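Side-chain contacts in poly-gamma-glutamate hydrolase (Bacillus phage phiNIT1, PDB 3A9L), which hydrolyses the gamma-glutamyl linkages of bacterial poly-gamma-glutamate as a zinc peptidase: residues Tyr36-Ala41 against Val46-Leu51; Val127-Ser132 against Ile199-Ala204. All coordinates share one frame; numbering follows the deposited sequence.

Interaction 1 lies near the centre of the chain, where the end of strand 34-42 meets the first turn of helix 48-59 beside the zinc ion; interaction 2 lies about 18 Å away, centre to centre, toward the outside, where helix 120-132 crosses helix 190-209. The inner contact is small and largely made by hydroxyls held by outside partners, whereas the outer one is mainly aliphatic, with charged groups on its more exposed side. No helix or strand is common to both, yet they adjoin: Tyr36 of interaction 1 packs its ring on Ile199 of interaction 2, and its hydroxyl is probably hydrogen-bonded to Glu203.

Interaction 1. Residues Tyr36-Ala41 against Val46-Leu51; sequences YFSPHA and VGTTEL. With ZN (zinc ion), chain C.
Thr48, in the first turn of helix 48-59, faces the end of strand 34-42 and meets three of its residues. Its CB lies 3.8 Å from Ser38 OG. From there the two branches part: CG2 stays beside the serine hydroxyl, while OG1 reaches the chain that follows. With chi1 at 44°, OG1 sits between the backbone N and carbonyl carbon of Thr48, and there it comes within 3.3 Å of Ala41 CA and equally near His40 O. Neither approach is a hydrogen bond; that role falls to Glu45 O, in the loop joining the segments. Thr49 OG1 rests 3.4 Å from Ala41 CB and is hydrogen-bonded to Gln67 and to the backbone N of Gly42. These meetings join strand to helix within the beta-alpha-beta unit formed by strand 34-42, helix 48-59 and strand 62-68; the chain turns a corner at Pro39 and His40, which brings His40 to the zinc site. Ser38 OG accepts the N-H of His40 at 3.0 Å, an ST turn, and is also hydrogen-bonded to Phe102 O. The His40 side chain leads away from the helix: ND1 binds zinc at 2.2 Å, NE2 is hydrogen-bonded to Val79 O, and Pro39 CG lies over the centre of one ring face. Glu45 and His103 also bind the metal, as does a water 2.3 Å from the zinc.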
ATOM      1  N   TYR A  36      -8.769   7.159   4.520  1.00 17.32           N
ATOM      2  CA  TYR A  36      -8.062   8.153   5.271  1.00 17.39           C
ATOM      3  C   TYR A  36      -6.707   8.281   4.668  1.00 17.34           C
ATOM      4  O   TYR A  36      -6.023   7.286   4.435  1.00 17.34           O
ATOM      5  CB  TYR A  36      -7.939   7.707   6.715  1.00 18.20           C
ATOM      6  CG  TYR A  36      -9.255   7.611   7.417  1.00 17.40           C
ATOM      7  CD1 TYR A  36      -9.939   8.765   7.789  1.00 18.52           C
ATOM      8  CD2 TYR A  36      -9.839   6.375   7.687  1.00 18.82           C
ATOM      9  CE1 TYR A  36     -11.150   8.699   8.457  1.00 18.39           C
ATOM     10  CE2 TYR A  36     -11.084   6.308   8.346  1.00 15.09           C
ATOM     11  CZ  TYR A  36     -11.705   7.486   8.732  1.00 14.90           C
ATOM     12  OH  TYR A  36     -12.918   7.463   9.375  1.00 21.04           O
ATOM     13  N   PHE A  37      -6.301   9.512   4.400  1.00 18.48           N
ATOM     14  CA  PHE A  37      -5.085   9.668   3.599  1.00 17.98           C
ATOM     15  C   PHE A  37      -4.423  11.017   3.752  1.00 18.19           C
ATOM     16  O   PHE A  37      -5.013  11.970   4.248  1.00 18.72           O
ATOM     17  CB  PHE A  37      -5.381   9.367   2.120  1.00 17.85           C
ATOM     18  CG  PHE A  37      -5.998  10.504   1.383  1.00 18.41           C
ATOM     19  CD1 PHE A  37      -7.377  10.752   1.458  1.00 19.49           C
ATOM     20  CD2 PHE A  37      -5.202  11.352   0.626  1.00 18.06           C
ATOM     21  CE1 PHE A  37      -7.937  11.839   0.771  1.00 17.89           C
ATOM     22  CE2 PHE A  37      -5.750  12.443  -0.057  1.00 20.47           C
ATOM     23  CZ  PHE A  37      -7.108  12.697   0.023  1.00 18.33           C
ATOM     24  N   SER A  38      -3.166  11.083   3.334  1.00 18.03           N
ATOM     25  CA  SER A  38      -2.463  12.345   3.276  1.00 19.08           C
ATOM     26  C   SER A  38      -1.536  12.405   2.035  1.00 18.67           C
ATOM     27  O   SER A  38      -0.850  11.432   1.712  1.00 17.87           O
ATOM     28  CB  SER A  38      -1.701  12.616   4.568  1.00 18.05           C
ATOM     29  OG  SER A  38      -0.912  13.783   4.403  1.00 21.56           O
ATOM     30  N   PRO A  39      -1.564  13.540   1.309  1.00 18.71           N
ATOM     31  CA  PRO A  39      -0.586  13.731   0.234  1.00 19.37           C
ATOM     32  C   PRO A  39       0.757  14.262   0.751  1.00 18.99           C
ATOM     33  O   PRO A  39       1.741  14.337  -0.012  1.00 18.93           O
ATOM     34  CB  PRO A  39      -1.255  14.769  -0.670  1.00 18.47           C
ATOM     35  CG  PRO A  39      -2.152  15.570   0.228  1.00 20.85           C
ATOM     36  CD  PRO A  39      -2.609  14.593   1.327  1.00 19.62           C
ATOM     37  N   HIS A  40       0.753  14.658   2.025  1.00 19.52           N
ATOM     38  CA  HIS A  40       1.884  15.325   2.702  1.00 19.81           C
ATOM     39  C   HIS A  40       2.363  14.542   3.948  1.00 19.77           C
ATOM     40  O   HIS A  40       2.606  15.111   5.044  1.00 19.81           O
ATOM     41  CB  HIS A  40       1.535  16.811   2.984  1.00 20.25           C
ATOM     42  CG  HIS A  40       0.978  17.537   1.785  1.00 20.96           C
ATOM     43  ND1 HIS A  40       0.074  18.572   1.881  1.00 21.68           N
ATOM     44  CD2 HIS A  40       1.181  17.348   0.458  1.00 22.85           C
ATOM     45  CE1 HIS A  40      -0.268  18.983   0.674  1.00 18.69           C
ATOM     46  NE2 HIS A  40       0.384  18.247  -0.209  1.00 22.37           N
ATOM     47  N   ALA A  41       2.511  13.223   3.774  1.00 19.45           N
ATOM     48  CA  ALA A  41       2.890  12.340   4.880  1.00 19.27           C
ATOM     49  C   ALA A  41       4.413  12.159   5.042  1.00 19.55           C
ATOM     50  O   ALA A  41       5.190  12.820   4.369  1.00 18.94           O
ATOM     51  CB  ALA A  41       2.196  10.991   4.750  1.00 17.89           C
ATOM     52  N   VAL A  46       4.810  16.386   9.448  1.00 21.06           N
ATOM     53  CA  VAL A  46       5.115  15.341  10.448  1.00 20.70           C
ATOM     54  C   VAL A  46       3.956  15.055  11.357  1.00 21.13           C
ATOM     55  O   VAL A  46       3.326  15.982  11.890  1.00 20.25           O
ATOM     56  CB  VAL A  46       6.415  15.631  11.235  1.00 20.85           C
ATOM     57  CG1 VAL A  46       6.643  14.603  12.356  1.00 19.64           C
ATOM     58  CG2 VAL A  46       7.616  15.616  10.280  1.00 20.16           C
ATOM     59  N   GLY A  47       3.654  13.757  11.477  1.00 20.92           N
ATOM     60  CA  GLY A  47       2.570  13.240  12.300  1.00 22.08           C
ATOM     61  C   GLY A  47       1.343  12.722  11.566  1.00 21.56           C
ATOM     62  O   GLY A  47       0.507  12.016  12.154  1.00 22.12           O
ATOM     63  N   THR A  48       1.182  13.121  10.307  1.00 21.26           N
ATOM     64  CA  THR A  48       0.075  12.626   9.484  1.00 21.57           C
ATOM     65  C   THR A  48       0.137  11.105   9.263  1.00 20.41           C
ATOM     66  O   THR A  48      -0.886  10.415   9.309  1.00 21.31           O
ATOM     67  CB  THR A  48       0.041  13.338   8.106  1.00 20.92           C
ATOM     68  OG1 THR A  48       1.366  13.398   7.594  1.00 22.44           O
ATOM     69  CG2 THR A  48      -0.472  14.766   8.250  1.00 22.47           C
ATOM     70  N   THR A  49       1.325  10.588   8.984  1.00 19.85           N
ATOM     71  CA  THR A  49       1.495   9.141   8.819  1.00 19.61           C
ATOM     72  C   THR A  49       0.973   8.367  10.012  1.00 20.18           C
ATOM     73  O   THR A  49       0.208   7.422   9.842  1.00 20.70           O
ATOM     74  CB  THR A  49       2.984   8.767   8.614  1.00 19.14           C
ATOM     75  OG1 THR A  49       3.413   9.223   7.337  1.00 18.24           O
ATOM     76  CG2 THR A  49       3.197   7.249   8.689  1.00 18.68           C
ATOM     77  N   GLU A  50       1.356   8.804  11.218  1.00 21.55           N
ATOM     78  CA  GLU A  50       1.106   8.026  12.456  1.00 20.56           C
ATOM     79  C   GLU A  50      -0.354   8.147  12.852  1.00 20.60           C
ATOM     80  O   GLU A  50      -0.965   7.190  13.329  1.00 18.95           O
ATOM     81  CB  GLU A  50       2.017   8.500  13.599  1.00 21.34           C
ATOM     82  CG  GLU A  50       3.540   8.213  13.362  1.00 21.71           C
ATOM     83  CD  GLU A  50       4.258   9.155  12.394  1.00 22.37           C
ATOM     84  OE1 GLU A  50       3.872  10.330  12.241  1.00 22.81           O
ATOM     85  OE2 GLU A  50       5.259   8.705  11.769  1.00 25.23           O
ATOM     86  N   LEU A  51      -0.908   9.339  12.657  1.00 19.65           N
ATOM     87  CA  LEU A  51      -2.321   9.524  12.942  1.00 20.54           C
ATOM     88  C   LEU A  51      -3.152   8.734  11.963  1.00 19.65           C
ATOM     89  O   LEU A  51      -4.147   8.176  12.350  1.00 21.31           O
ATOM     90  CB  LEU A  51      -2.715  11.006  12.962  1.00 19.43           C
ATOM     91  CG  LEU A  51      -4.216  11.306  13.076  1.00 18.68           C
ATOM     92  CD1 LEU A  51      -4.795  10.815  14.435  1.00 23.01           C
ATOM     93  CD2 LEU A  51      -4.505  12.761  12.828  1.00 14.18           C
TER
HETATM   94 ZN    ZN C 251      -0.716  19.610   3.639  1.00 32.14          ZN
HETATM   95  O   HOH W   1      -1.203  21.406   4.950  1.00 34.48           O

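Interaction 2. Residues Val127-Ser132 against Ile199-Ala204; sequences VSKLNS and IKEAEA
Lys129 lays its aliphatic chain across Glu201 and Ala202 where helix 120-132 packs on helix 190-209. The two short segments run closer to antiparallel than parallel, at 140°, with their axes 8.6 Å apart. The direct contacts are apolar. Lys129 CG meets Ala202 CB at 3.6 Å, the small methyl letting the lysine stem lie close to the opposing backbone. A bend at chi2 (-38°) turns the stem toward Glu201, whose CB is 3.6 Å from Lys129 CE; the two side chains cross at about a right angle. Deeper in, Leu130 CD2 touches Ile199 CD1 at 3.8 Å, methyl against methyl. Ile199 starts out pointing from the partner helix, but its CG1 branch swings CD1 back to the leucine, while Val55 of helix 48-59 also packs on it. Charged groups occupy the outer side. Lys129 NZ and Glu201 OE1 are 4.2 Å apart, beyond a salt bridge; the amine is instead paired with Glu205, and Glu201 OE2 with Lys133. No hydrogen bond crosses between the segments; Ser132 OG donates to Lys129 O (2.9 Å) on its own side, tilted 19° from the carbonyl plane. Carbon contacts thus carry the direct meeting of these segments, while Lys129 and Glu201 find their ionic partners just beyond them, and the nearby opposite charges probably add a weaker attraction.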
ATOM      1  N   VAL A 127     -15.426  17.829  14.246  1.00 21.96           N
ATOM      2  CA  VAL A 127     -15.177  19.036  14.984  1.00 22.83           C
ATOM      3  C   VAL A 127     -15.716  18.754  16.370  1.00 21.86           C
ATOM      4  O   VAL A 127     -15.014  18.859  17.346  1.00 20.82           O
ATOM      5  CB  VAL A 127     -15.876  20.208  14.235  1.00 22.14           C
ATOM      6  CG1 VAL A 127     -16.571  21.203  15.170  1.00 23.59           C
ATOM      7  CG2 VAL A 127     -14.870  20.876  13.265  1.00 20.42           C
ATOM      8  N   SER A 128     -16.946  18.263  16.394  1.00 23.97           N
ATOM      9  CA  SER A 128     -17.665  18.038  17.619  1.00 25.06           C
ATOM     10  C   SER A 128     -17.052  16.929  18.474  1.00 25.32           C
ATOM     11  O   SER A 128     -17.013  17.070  19.701  1.00 25.35           O
ATOM     12  CB  SER A 128     -19.133  17.823  17.322  1.00 25.75           C
ATOM     13  OG  SER A 128     -19.850  17.525  18.492  1.00 27.91           O
ATOM     14  N   LYS A 129     -16.528  15.868  17.851  1.00 25.49           N
ATOM     15  CA  LYS A 129     -15.824  14.810  18.613  1.00 25.18           C
ATOM     16  C   LYS A 129     -14.496  15.285  19.179  1.00 25.58           C
ATOM     17  O   LYS A 129     -14.167  15.016  20.347  1.00 25.64           O
ATOM     18  CB  LYS A 129     -15.583  13.541  17.782  1.00 24.13           C
ATOM     19  CG  LYS A 129     -16.811  12.719  17.353  1.00 22.98           C
ATOM     20  CD  LYS A 129     -17.887  12.659  18.421  1.00 25.29           C
ATOM     21  CE  LYS A 129     -18.813  11.457  18.243  1.00 25.04           C
ATOM     22  NZ  LYS A 129     -19.913  11.608  19.207  1.00 27.84           N
ATOM     23  N   LEU A 130     -13.729  16.021  18.386  1.00 25.99           N
ATOM     24  CA  LEU A 130     -12.433  16.449  18.877  1.00 25.75           C
ATOM     25  C   LEU A 130     -12.606  17.272  20.148  1.00 26.36           C
ATOM     26  O   LEU A 130     -11.985  16.976  21.184  1.00 24.64           O
ATOM     27  CB  LEU A 130     -11.628  17.202  17.806  1.00 25.95           C
ATOM     28  CG  LEU A 130     -11.254  16.389  16.572  1.00 26.19           C
ATOM     29  CD1 LEU A 130     -10.725  17.353  15.556  1.00 24.88           C
ATOM     30  CD2 LEU A 130     -10.237  15.267  16.892  1.00 24.58           C
ATOM     31  N   ASN A 131     -13.492  18.275  20.074  1.00 26.82           N
ATOM     32  CA  ASN A 131     -13.825  19.081  21.240  1.00 26.97           C
ATOM     33  C   ASN A 131     -14.181  18.254  22.457  1.00 27.67           C
ATOM     34  O   ASN A 131     -13.816  18.597  23.574  1.00 27.64           O
ATOM     35  CB  ASN A 131     -15.005  19.999  20.960  1.00 27.81           C
ATOM     36  CG  ASN A 131     -14.714  21.042  19.906  1.00 28.16           C
ATOM     37  OD1 ASN A 131     -15.629  21.716  19.463  1.00 30.03           O
ATOM     38  ND2 ASN A 131     -13.453  21.178  19.497  1.00 26.33           N
ATOM     39  N   SER A 132     -14.938  17.188  22.251  1.00 28.11           N
ATOM     40  CA  SER A 132     -15.481  16.454  23.390  1.00 29.06           C
ATOM     41  C   SER A 132     -14.382  15.627  24.027  1.00 28.94           C
ATOM     42  O   SER A 132     -14.575  15.079  25.112  1.00 30.46           O
ATOM     43  CB  SER A 132     -16.617  15.547  22.959  1.00 28.33           C
ATOM     44  OG  SER A 132     -16.076  14.350  22.422  1.00 30.63           O
ATOM     45  N   ILE A 199     -11.873  10.736  15.669  1.00 23.31           N
ATOM     46  CA  ILE A 199     -12.132  10.554  14.258  1.00 23.50           C
ATOM     47  C   ILE A 199     -12.960   9.279  14.032  1.00 23.48           C
ATOM     48  O   ILE A 199     -13.930   9.265  13.236  1.00 20.97           O
ATOM     49  CB  ILE A 199     -10.805  10.490  13.468  1.00 24.53           C
ATOM     50  CG1 ILE A 199      -9.896  11.690  13.820  1.00 25.46           C
ATOM     51  CG2 ILE A 199     -11.087  10.345  11.968  1.00 24.53           C
ATOM     52  CD1 ILE A 199     -10.571  13.055  13.766  1.00 31.09           C
ATOM     53  N   LYS A 200     -12.601   8.217  14.754  1.00 23.09           N
ATOM     54  CA  LYS A 200     -13.353   6.950  14.615  1.00 24.79           C
ATOM     55  C   LYS A 200     -14.832   7.138  15.046  1.00 23.89           C
ATOM     56  O   LYS A 200     -15.746   6.687  14.369  1.00 25.19           O
ATOM     57  CB  LYS A 200     -12.680   5.820  15.386  1.00 24.29           C
ATOM     58  CG  LYS A 200     -13.407   4.461  15.297  1.00 27.66           C
ATOM     59  CD  LYS A 200     -12.917   3.462  16.335  1.00 32.20           C
ATOM     60  CE  LYS A 200     -13.061   3.918  17.793  1.00 34.12           C
ATOM     61  NZ  LYS A 200     -14.410   3.762  18.454  1.00 33.52           N
ATOM     62  N   GLU A 201     -15.043   7.813  16.162  1.00 24.33           N
ATOM     63  CA  GLU A 201     -16.389   8.087  16.694  1.00 24.12           C
ATOM     64  C   GLU A 201     -17.260   8.858  15.737  1.00 23.52           C
ATOM     65  O   GLU A 201     -18.447   8.532  15.576  1.00 23.44           O
ATOM     66  CB  GLU A 201     -16.286   8.857  18.022  1.00 24.67           C
ATOM     67  CG  GLU A 201     -15.807   7.992  19.193  1.00 26.74           C
ATOM     68  CD  GLU A 201     -15.690   8.757  20.500  1.00 29.13           C
ATOM     69  OE1 GLU A 201     -16.398   9.767  20.682  1.00 30.55           O
ATOM     70  OE2 GLU A 201     -14.893   8.337  21.373  1.00 34.73           O
ATOM     71  N   ALA A 202     -16.669   9.873  15.110  1.00 23.93           N
ATOM     72  CA  ALA A 202     -17.351  10.740  14.159  1.00 24.17           C
ATOM     73  C   ALA A 202     -17.686   9.968  12.892  1.00 25.35           C
ATOM     74  O   ALA A 202     -18.799  10.107  12.372  1.00 25.53           O
ATOM     75  CB  ALA A 202     -16.499  11.958  13.839  1.00 24.20           C
ATOM     76  N   GLU A 203     -16.754   9.119  12.430  1.00 26.18           N
ATOM     77  CA  GLU A 203     -17.032   8.226  11.293  1.00 26.99           C
ATOM     78  C   GLU A 203     -18.196   7.284  11.623  1.00 27.14           C
ATOM     79  O   GLU A 203     -19.075   7.061  10.768  1.00 27.52           O
ATOM     80  CB  GLU A 203     -15.787   7.410  10.850  1.00 27.99           C
ATOM     81  CG  GLU A 203     -15.966   6.748   9.465  1.00 29.96           C
ATOM     82  CD  GLU A 203     -15.186   5.433   9.221  1.00 34.01           C
ATOM     83  OE1 GLU A 203     -13.970   5.354   9.480  1.00 34.46           O
ATOM     84  OE2 GLU A 203     -15.795   4.470   8.700  1.00 37.47           O
ATOM     85  N   ALA A 204     -18.201   6.755  12.856  1.00 26.28           N
ATOM     86  CA  ALA A 204     -19.248   5.833  13.347  1.00 26.83           C
ATOM     87  C   ALA A 204     -20.649   6.437  13.351  1.00 26.99           C
ATOM     88  O   ALA A 204     -21.556   5.911  12.709  1.00 27.68           O
ATOM     89  CB  ALA A 204     -18.869   5.255  14.759  1.00 25.91           C
TER